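Local structure of N-acetylmuramoyl-L-alanine amidase (7AGM) at residues 26-31 and 36-41; 61-66 and 203-208; 116-121 and 145-150. The protein probably cleaves, as a zinc-dependent amidase, the amide bond that joins N-acetylmuramic acid to L-alanine in mycobacterial peptidoglycan. One frame throughout, in Å; residues are numbered along the deposited sequence.

Interaction 1 (26-31 and 36-41)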
loop_
_atom_site.group_PDB
_atom_site.type_symbol
_atom_site.label_atom_id
_atom_site.label_comp_id
_atom_site.label_asym_id
_atom_site.label_seq_id
_atom_site.Cartn_x
_atom_site.Cartn_y
_atom_site.Cartn_z
ATOM N N GLY A 26 3.541 14.544 14.748
ATOM C CA GLY A 26 2.891 15.766 14.306
ATOM C C GLY A 26 3.774 16.741 13.547
ATOM O O GLY A 26 3.251 17.688 12.950
ATOM N N ARG A 27 5.090 16.532 13.557
ATOM C CA ARG A 27 6.007 17.407 12.837
ATOM C C ARG A 27 5.679 17.424 11.348
ATOM O O ARG A 27 5.301 16.405 10.766
ATOM C CB ARG A 27 7.443 16.926 13.042
ATOM C CG ARG A 27 8.488 17.790 12.351
ATOM C CD ARG A 27 9.891 17.253 12.568
ATOM N NE ARG A 27 10.032 15.874 12.106
ATOM C CZ ARG A 27 10.355 15.532 10.863
ATOM N NH1 ARG A 27 10.568 16.470 9.950
ATOM N NH2 ARG A 27 10.462 14.253 10.531
ATOM N N GLN A 28 5.829 18.595 10.732
ATOM C CA GLN A 28 5.434 18.784 9.340
ATOM C C GLN A 28 6.536 18.335 8.389
ATOM O O GLN A 28 7.716 18.640 8.590
ATOM C CB GLN A 28 5.108 20.254 9.090
ATOM C CG GLN A 28 3.877 20.737 9.837
ATOM C CD GLN A 28 2.623 19.965 9.460
ATOM O OE1 GLN A 28 2.096 20.114 8.357
ATOM N NE2 GLN A 28 2.139 19.139 10.378
ATOM N N VAL A 29 6.141 17.605 7.348
ATOM C CA VAL A 29 7.069 17.097 6.337
ATOM C C VAL A 29 6.513 17.439 4.960
ATOM O O VAL A 29 5.293 17.594 4.811
ATOM C CB VAL A 29 7.316 15.585 6.504
ATOM C CG1 VAL A 29 7.789 15.256 7.920
ATOM C CG2 VAL A 29 6.072 14.788 6.144
ATOM N N PRO A 30 7.350 17.570 3.934
ATOM C CA PRO A 30 6.844 17.981 2.620
ATOM C C PRO A 30 5.955 16.924 1.987
ATOM O O PRO A 30 6.146 15.718 2.168
ATOM C CB PRO A 30 8.122 18.182 1.795
ATOM C CG PRO A 30 9.147 17.357 2.475
ATOM C CD PRO A 30 8.814 17.408 3.934
ATOM N N THR A 31 4.975 17.403 1.217
ATOM C CA THR A 31 4.036 16.544 0.510
ATOM C C THR A 31 4.460 16.240 -0.915
ATOM O O THR A 31 3.922 15.304 -1.520
ATOM C CB THR A 31 2.674 17.234 0.416
ATOM O OG1 THR A 31 2.803 18.428 -0.379
ATOM C CG2 THR A 31 2.162 17.585 1.789
ATOM N N THR A 36 2.797 20.823 3.308
ATOM C CA THR A 36 3.285 19.898 4.319
ATOM C C THR A 36 2.107 19.154 4.927
ATOM O O THR A 36 0.945 19.538 4.761
ATOM C CB THR A 36 4.090 20.597 5.429
ATOM O OG1 THR A 36 3.218 21.435 6.198
ATOM C CG2 THR A 36 5.206 21.440 4.844
ATOM N N LYS A 37 2.425 18.071 5.627
ATOM C CA LYS A 37 1.442 17.338 6.410
ATOM C C LYS A 37 2.167 16.650 7.559
ATOM O O LYS A 37 3.398 16.693 7.661
ATOM C CB LYS A 37 0.624 16.364 5.551
ATOM C CG LYS A 37 1.427 15.246 4.911
ATOM C CD LYS A 37 0.606 14.531 3.840
ATOM C CE LYS A 37 -0.710 13.999 4.394
ATOM N NZ LYS A 37 -1.450 13.180 3.384
ATOM N N ASN A 38 1.387 16.022 8.434
ATOM C CA ASN A 38 1.966 15.365 9.599
ATOM C C ASN A 38 2.915 14.246 9.184
ATOM O O ASN A 38 2.656 13.514 8.225
ATOM C CB ASN A 38 0.861 14.802 10.492
ATOM C CG ASN A 38 0.144 15.878 11.284
ATOM O OD1 ASN A 38 0.278 17.070 11.004
ATOM N ND2 ASN A 38 -0.629 15.458 12.279
ATOM N N CYS A 39 4.034 14.142 9.912
ATOM C CA CYS A 39 5.000 13.058 9.726
ATOM C C CYS A 39 4.314 11.696 9.676
ATOM O O CYS A 39 4.569 10.888 8.776
ATOM C CB CYS A 39 6.029 13.113 10.861
ATOM S SG CYS A 39 6.922 11.577 11.202
ATOM N N GLN A 40 3.447 11.417 10.643
ATOM C CA GLN A 40 2.704 10.166 10.638
ATOM C C GLN A 40 1.300 10.384 11.178
ATOM O O GLN A 40 0.994 11.409 11.792
ATOM C CB GLN A 40 3.411 9.058 11.433
ATOM C CG GLN A 40 4.311 8.166 10.586
ATOM C CD GLN A 40 3.549 7.427 9.495
ATOM O OE1 GLN A 40 2.326 7.292 9.550
ATOM N NE2 GLN A 40 4.275 6.942 8.497
ATOM N N GLU A 41 0.446 9.401 10.913
ATOM C CA GLU A 41 -0.879 9.299 11.502
ATOM C C GLU A 41 -0.968 7.930 12.152
ATOM O O GLU A 41 -0.324 6.979 11.704
ATOM C CB GLU A 41 -1.977 9.374 10.441
ATOM C CG GLU A 41 -2.189 10.737 9.854
ATOM C CD GLU A 41 -2.845 11.691 10.828
ATOM O OE1 GLU A 41 -3.580 11.229 11.727
ATOM O OE2 GLU A 41 -2.617 12.908 10.697
#
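Backbone bonds pair V29 with K37 in both directions: V29 N gives its hydrogen to K37 O at 2.9 Å, and K37 N returns one to V29 O at 3.0 Å. A third bond, C39 N to R27 O at 2.7 Å, carries the pairing past the end of strand 36-38, though the N-H...O angle is only 137°. Over the strands lies the side chain of Q28, folded back at chi2 (-60°) so that its amide reaches two residues opposite. Its OE1 takes the hydroxyl hydrogen of T36 OG1 at 2.8 Å, in the carbonyl plane and on a lone pair. Its NE2 donates to N38 OD1 at 2.9 Å and also to the backbone O of G26 at 3.2 Å; three bonds, with both acceptors close to the Q28 amide plane, should hold the amide's rotation even at this exposed site. The amides of Q28 and N38 stand 81° apart, nearly perpendicular. Elsewhere packing takes over. V29 CG1 lies 4.0 Å from C39 CB and V29 also touches V88 of helix 88-98, while C39 is tied by its disulfide to C87. At the turn end, T31 CG2 packs on the backbone of T36 and on K37 CG; the K37 ammonium goes on to the carbonyl of D167. Antiparallel register, with V29-K37 as the hydrogen-bonded pair between the non-hydrogen-bonded pairs Q28-N38 and P30-T36, identifies a surface beta hairpin; just past it, E41 O accepts a hydrogen bond from ND1 of the zinc ligand H17.

Interaction 2 (61-66 and 203-208)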
loop_
_atom_site.group_PDB
_atom_site.type_symbol
_atom_site.label_atom_id
_atom_site.label_comp_id
_atom_site.label_asym_id
_atom_site.label_seq_id
_atom_site.Cartn_x
_atom_site.Cartn_y
_atom_site.Cartn_z
ATOM N N LEU A 61 4.071 -8.847 5.734
ATOM C CA LEU A 61 4.975 -9.975 5.963
ATOM C C LEU A 61 4.611 -11.151 5.065
ATOM O O LEU A 61 5.492 -11.858 4.558
ATOM C CB LEU A 61 4.914 -10.401 7.432
ATOM C CG LEU A 61 5.529 -9.432 8.441
ATOM C CD1 LEU A 61 5.372 -9.972 9.859
ATOM C CD2 LEU A 61 7.005 -9.177 8.122
ATOM N N ARG A 62 3.315 -11.389 4.879
ATOM C CA ARG A 62 2.870 -12.459 3.998
ATOM C C ARG A 62 3.217 -12.155 2.549
ATOM O O ARG A 62 3.667 -13.048 1.821
ATOM C CB ARG A 62 1.374 -12.686 4.190
ATOM C CG ARG A 62 1.059 -13.215 5.589
ATOM C CD ARG A 62 -0.428 -13.166 5.907
ATOM N NE ARG A 62 -0.690 -13.503 7.309
ATOM C CZ ARG A 62 -0.886 -14.735 7.764
ATOM N NH1 ARG A 62 -0.862 -15.771 6.935
ATOM N NH2 ARG A 62 -1.110 -14.932 9.057
ATOM N N VAL A 63 3.040 -10.898 2.120
ATOM C CA VAL A 63 3.455 -10.502 0.775
ATOM C C VAL A 63 4.951 -10.734 0.593
ATOM O O VAL A 63 5.391 -11.298 -0.415
ATOM C CB VAL A 63 3.075 -9.033 0.498
ATOM C CG1 VAL A 63 3.752 -8.525 -0.784
ATOM C CG2 VAL A 63 1.550 -8.867 0.405
ATOM N N ARG A 64 5.757 -10.311 1.573
ATOM C CA ARG A 64 7.206 -10.458 1.452
ATOM C C ARG A 64 7.608 -11.918 1.292
ATOM O O ARG A 64 8.445 -12.255 0.446
ATOM C CB ARG A 64 7.928 -9.848 2.653
ATOM C CG ARG A 64 9.415 -10.143 2.584
ATOM C CD ARG A 64 10.192 -9.429 3.625
ATOM N NE ARG A 64 10.002 -10.022 4.936
ATOM C CZ ARG A 64 10.644 -9.605 6.016
ATOM N NH1 ARG A 64 11.510 -8.604 5.920
ATOM N NH2 ARG A 64 10.419 -10.184 7.184
ATOM N N ALA A 65 7.048 -12.797 2.127
ATOM C CA ALA A 65 7.385 -14.216 2.042
ATOM C C ALA A 65 7.079 -14.781 0.659
ATOM O O ALA A 65 7.881 -15.540 0.100
ATOM C CB ALA A 65 6.622 -14.994 3.112
ATOM N N ALA A 66 5.933 -14.414 0.078
ATOM C CA ALA A 66 5.584 -14.942 -1.236
ATOM C C ALA A 66 6.515 -14.402 -2.313
ATOM O O ALA A 66 6.923 -15.144 -3.214
ATOM C CB ALA A 66 4.119 -14.646 -1.560
ATOM N N LYS A 203 -5.353 -13.910 2.288
ATOM C CA LYS A 203 -6.157 -13.679 1.091
ATOM C C LYS A 203 -5.787 -12.351 0.441
ATOM O O LYS A 203 -5.548 -12.282 -0.773
ATOM C CB LYS A 203 -7.637 -13.709 1.488
ATOM C CG LYS A 203 -8.657 -13.447 0.384
ATOM C CD LYS A 203 -10.035 -13.188 1.009
ATOM C CE LYS A 203 -11.113 -12.912 -0.024
ATOM N NZ LYS A 203 -11.296 -14.075 -0.931
ATOM N N TYR A 204 -5.718 -11.284 1.241
ATOM C CA TYR A 204 -5.270 -10.001 0.705
ATOM C C TYR A 204 -3.849 -10.094 0.163
ATOM O O TYR A 204 -3.546 -9.565 -0.913
ATOM C CB TYR A 204 -5.336 -8.923 1.788
ATOM C CG TYR A 204 -6.730 -8.453 2.145
ATOM C CD1 TYR A 204 -7.543 -7.824 1.199
ATOM C CD2 TYR A 204 -7.225 -8.611 3.435
ATOM C CE1 TYR A 204 -8.819 -7.379 1.531
ATOM C CE2 TYR A 204 -8.480 -8.176 3.777
ATOM C CZ TYR A 204 -9.285 -7.566 2.827
ATOM O OH TYR A 204 -10.540 -7.127 3.200
ATOM N N ALA A 205 -2.956 -10.749 0.907
ATOM C CA ALA A 205 -1.564 -10.842 0.475
ATOM C C ALA A 205 -1.434 -11.577 -0.851
ATOM O O ALA A 205 -0.697 -11.132 -1.740
ATOM C CB ALA A 205 -0.714 -11.526 1.552
ATOM N N ASP A 206 -2.158 -12.693 -1.012
ATOM C CA ASP A 206 -2.071 -13.468 -2.247
ATOM C C ASP A 206 -2.490 -12.626 -3.445
ATOM O O ASP A 206 -1.873 -12.703 -4.512
ATOM C CB ASP A 206 -2.965 -14.708 -2.161
ATOM C CG ASP A 206 -2.435 -15.762 -1.211
ATOM O OD1 ASP A 206 -1.247 -15.719 -0.839
ATOM O OD2 ASP A 206 -3.225 -16.656 -0.850
ATOM N N ALA A 207 -3.546 -11.825 -3.285
ATOM C CA ALA A 207 -4.010 -10.977 -4.380
ATOM C C ALA A 207 -3.006 -9.873 -4.684
ATOM O O ALA A 207 -2.735 -9.569 -5.855
ATOM C CB ALA A 207 -5.367 -10.378 -4.008
ATOM N N ILE A 208 -2.450 -9.254 -3.642
ATOM C CA ILE A 208 -1.439 -8.220 -3.849
ATOM C C ILE A 208 -0.219 -8.793 -4.566
ATOM O O ILE A 208 0.327 -8.169 -5.486
ATOM C CB ILE A 208 -1.089 -7.542 -2.510
ATOM C CG1 ILE A 208 -2.318 -6.786 -1.983
ATOM C CG2 ILE A 208 0.151 -6.638 -2.670
ATOM C CD1 ILE A 208 -2.157 -6.247 -0.561
#
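Helix segments 61-66 and 203-208 run in broadly the same direction, crossing at -45° with axes 8.6 Å apart, and the CA atoms of V63 and A205 come within 5.0 Å. The residue of 203-208 at this closest point is an alanine, whose small side chain is consistent with so short a spacing. The methyl of A205 sits against two neighbours: its CB lies 3.6 Å from R62 CB and 3.7 Å from V63 CG2. V63 does its touching through one branch, since chi1 of 168° puts CG1 anti to the backbone N, which leaves CG2 anti to the carbonyl carbon and against A205. The same CG2 methyl meets I208 CG2 at 4.0 Å, nearly one turn further along the second helix, which leaves it lodged between A205 and I208. R62 contributes only CB to the apolar contact; its extended chain leaves segment 203-208, NE forming a salt bridge with D58 of its own helix, while NH1 bonds Q202, one residue before that segment, as a polar link between the helices. V63 continues onto V209 and I212, extending the apolar seam along helix 198-219. Y204 packs on helix 189-196 and also meets the ring of F55, on helix 52-69 itself, while R64 touches strand 73-76 at the edge of the central sheet.

Interaction 3 (116-121 and 145-150)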
loop_
_atom_site.group_PDB
_atom_site.type_symbol
_atom_site.label_atom_id
_atom_site.label_comp_id
_atom_site.label_asym_id
_atom_site.label_seq_id
_atom_site.Cartn_x
_atom_site.Cartn_y
_atom_site.Cartn_z
ATOM N N ARG A 116 -17.760 -1.432 1.502
ATOM C CA ARG A 116 -16.645 -2.356 1.637
ATOM C C ARG A 116 -15.889 -2.433 0.324
ATOM O O ARG A 116 -16.330 -1.917 -0.710
ATOM C CB ARG A 116 -17.107 -3.760 2.045
ATOM C CG ARG A 116 -17.722 -4.577 0.910
ATOM C CD ARG A 116 -17.784 -6.067 1.240
ATOM N NE ARG A 116 -16.452 -6.631 1.427
ATOM C CZ ARG A 116 -16.072 -7.841 1.018
ATOM N NH1 ARG A 116 -16.916 -8.643 0.380
ATOM N NH2 ARG A 116 -14.832 -8.249 1.245
ATOM N N GLY A 117 -14.730 -3.073 0.374
ATOM C CA GLY A 117 -13.953 -3.339 -0.819
ATOM C C GLY A 117 -12.673 -2.522 -0.870
ATOM O O GLY A 117 -12.384 -1.694 -0.003
ATOM N N PHE A 118 -11.894 -2.787 -1.917
ATOM C CA PHE A 118 -10.551 -2.228 -2.068
ATOM C C PHE A 118 -10.546 -1.002 -2.980
ATOM O O PHE A 118 -11.412 -0.825 -3.845
ATOM C CB PHE A 118 -9.582 -3.277 -2.639
ATOM C CG PHE A 118 -9.779 -3.546 -4.113
ATOM C CD1 PHE A 118 -9.172 -2.737 -5.074
ATOM C CD2 PHE A 118 -10.585 -4.592 -4.542
ATOM C CE1 PHE A 118 -9.373 -2.966 -6.429
ATOM C CE2 PHE A 118 -10.787 -4.828 -5.901
ATOM C CZ PHE A 118 -10.173 -4.008 -6.845
ATOM N N HIS A 119 -9.526 -0.165 -2.809
ATOM C CA HIS A 119 -9.202 0.809 -3.843
ATOM C C HIS A 119 -7.693 0.990 -3.933
ATOM O O HIS A 119 -6.969 0.855 -2.938
ATOM C CB HIS A 119 -10.028 2.124 -3.767
ATOM C CG HIS A 119 -9.834 2.931 -2.518
ATOM N ND1 HIS A 119 -10.221 2.490 -1.269
ATOM C CD2 HIS A 119 -9.359 4.187 -2.339
ATOM C CE1 HIS A 119 -9.956 3.424 -0.372
ATOM N NE2 HIS A 119 -9.433 4.466 -0.996
ATOM N N VAL A 120 -7.228 1.242 -5.157
ATOM C CA VAL A 120 -5.809 1.378 -5.472
ATOM C C VAL A 120 -5.555 2.834 -5.822
ATOM O O VAL A 120 -6.126 3.356 -6.789
ATOM C CB VAL A 120 -5.369 0.451 -6.616
ATOM C CG1 VAL A 120 -3.868 0.630 -6.905
ATOM C CG2 VAL A 120 -5.683 -1.009 -6.279
ATOM N N LEU A 121 -4.704 3.485 -5.031
ATOM C CA LEU A 121 -4.377 4.893 -5.203
ATOM C C LEU A 121 -3.097 5.044 -6.010
ATOM O O LEU A 121 -2.150 4.265 -5.860
ATOM C CB LEU A 121 -4.178 5.582 -3.852
ATOM C CG LEU A 121 -5.376 5.791 -2.916
ATOM C CD1 LEU A 121 -6.004 4.481 -2.419
ATOM C CD2 LEU A 121 -4.945 6.663 -1.745
ATOM N N GLN A 145 -6.041 -7.644 -10.420
ATOM C CA GLN A 145 -5.744 -8.865 -9.677
ATOM C C GLN A 145 -6.495 -8.926 -8.353
ATOM O O GLN A 145 -6.896 -10.014 -7.927
ATOM C CB GLN A 145 -4.234 -9.043 -9.481
ATOM C CG GLN A 145 -3.507 -9.425 -10.753
ATOM C CD GLN A 145 -4.166 -10.606 -11.449
ATOM O OE1 GLN A 145 -4.350 -11.669 -10.846
ATOM N NE2 GLN A 145 -4.535 -10.426 -12.720
ATOM N N LEU A 146 -6.697 -7.783 -7.689
ATOM C CA LEU A 146 -7.553 -7.768 -6.508
ATOM C C LEU A 146 -8.977 -8.155 -6.876
ATOM O O LEU A 146 -9.606 -8.978 -6.201
ATOM C CB LEU A 146 -7.507 -6.386 -5.855
ATOM C CG LEU A 146 -6.172 -6.026 -5.188
ATOM C CD1 LEU A 146 -6.034 -4.541 -4.930
ATOM C CD2 LEU A 146 -6.025 -6.762 -3.877
ATOM N N ALA A 147 -9.495 -7.587 -7.966
ATOM C CA ALA A 147 -10.864 -7.896 -8.369
ATOM C C ALA A 147 -11.004 -9.327 -8.873
ATOM O O ALA A 147 -12.041 -9.966 -8.644
ATOM C CB ALA A 147 -11.332 -6.900 -9.429
ATOM N N ALA A 148 -9.974 -9.852 -9.544
ATOM C CA ALA A 148 -10.031 -11.229 -10.021
ATOM C C ALA A 148 -10.072 -12.207 -8.860
ATOM O O ALA A 148 -10.632 -13.301 -8.994
ATOM C CB ALA A 148 -8.833 -11.531 -10.925
ATOM N N SER A 149 -9.503 -11.820 -7.719
ATOM C CA SER A 149 -9.468 -12.636 -6.513
ATOM C C SER A 149 -10.786 -12.622 -5.749
ATOM O O SER A 149 -10.879 -13.268 -4.699
ATOM C CB SER A 149 -8.323 -12.174 -5.603
ATOM O OG SER A 149 -7.065 -12.236 -6.266
ATOM N N GLY A 150 -11.800 -11.911 -6.240
ATOM C CA GLY A 150 -13.104 -11.898 -5.612
ATOM C C GLY A 150 -13.293 -10.827 -4.564
ATOM O O GLY A 150 -14.391 -10.718 -4.006
#
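The chain leading into strand 119-123 passes beside the last turn of helix 134-148, with the CA atoms of F118 and L146 nearest at 7.7 Å, a spacing filled by side chains. The F118 ring presents one face to L146: CB of L146 stands 3.6 Å from the ring centroid and 10° off its normal, a CH-pi contact almost centred on the ring. L146 CD1 covers the same face nearer its rim, 3.6 Å from F118 CD1, and reaches on to V120 CG2 at 3.8 Å. With chi1 of 74°, F118 CG takes the position between the backbone N and the carbonyl carbon, which turns the ring toward L146 and A147. Its far end meets A147, CZ lying 4.0 Å from the A147 methyl. Just beyond, the helix stops: S149 N bonds back to Q145 O, and G150 N to A147 O. The positive phi of G150 (90°) completes a Schellman motif. L146 also touches V181 of strand 178-185 and A207 of helix 198-219. The contact thus belongs to the hydrophobic core of an alpha/beta fold, where a helix covers a central sheet; strand 119-123 runs antiparallel to its neighbour 178-185 and parallel to its other neighbour 162-165.

How the interactions relate
From the N terminus, interaction 1 comes first and closes the short hairpin loop, four residues lying between its segments. Helix 52-69 follows in the chain, and on it interaction 2 opens; its loop closes only with helix 198-219, after 136 intervening residues. Interaction 3 opens and closes inside that loop, joining strand 119-123 to helix 134-148. Interactions 2 and 3 also touch, A207 CB lying 3.7 Å from L146 CD2, so helix 198-219 links them. Interaction 1 lies across the chain's centre from both, about 29 Å from interaction 2 and 28 Å from interaction 3, centre to centre, and makes no contact with either.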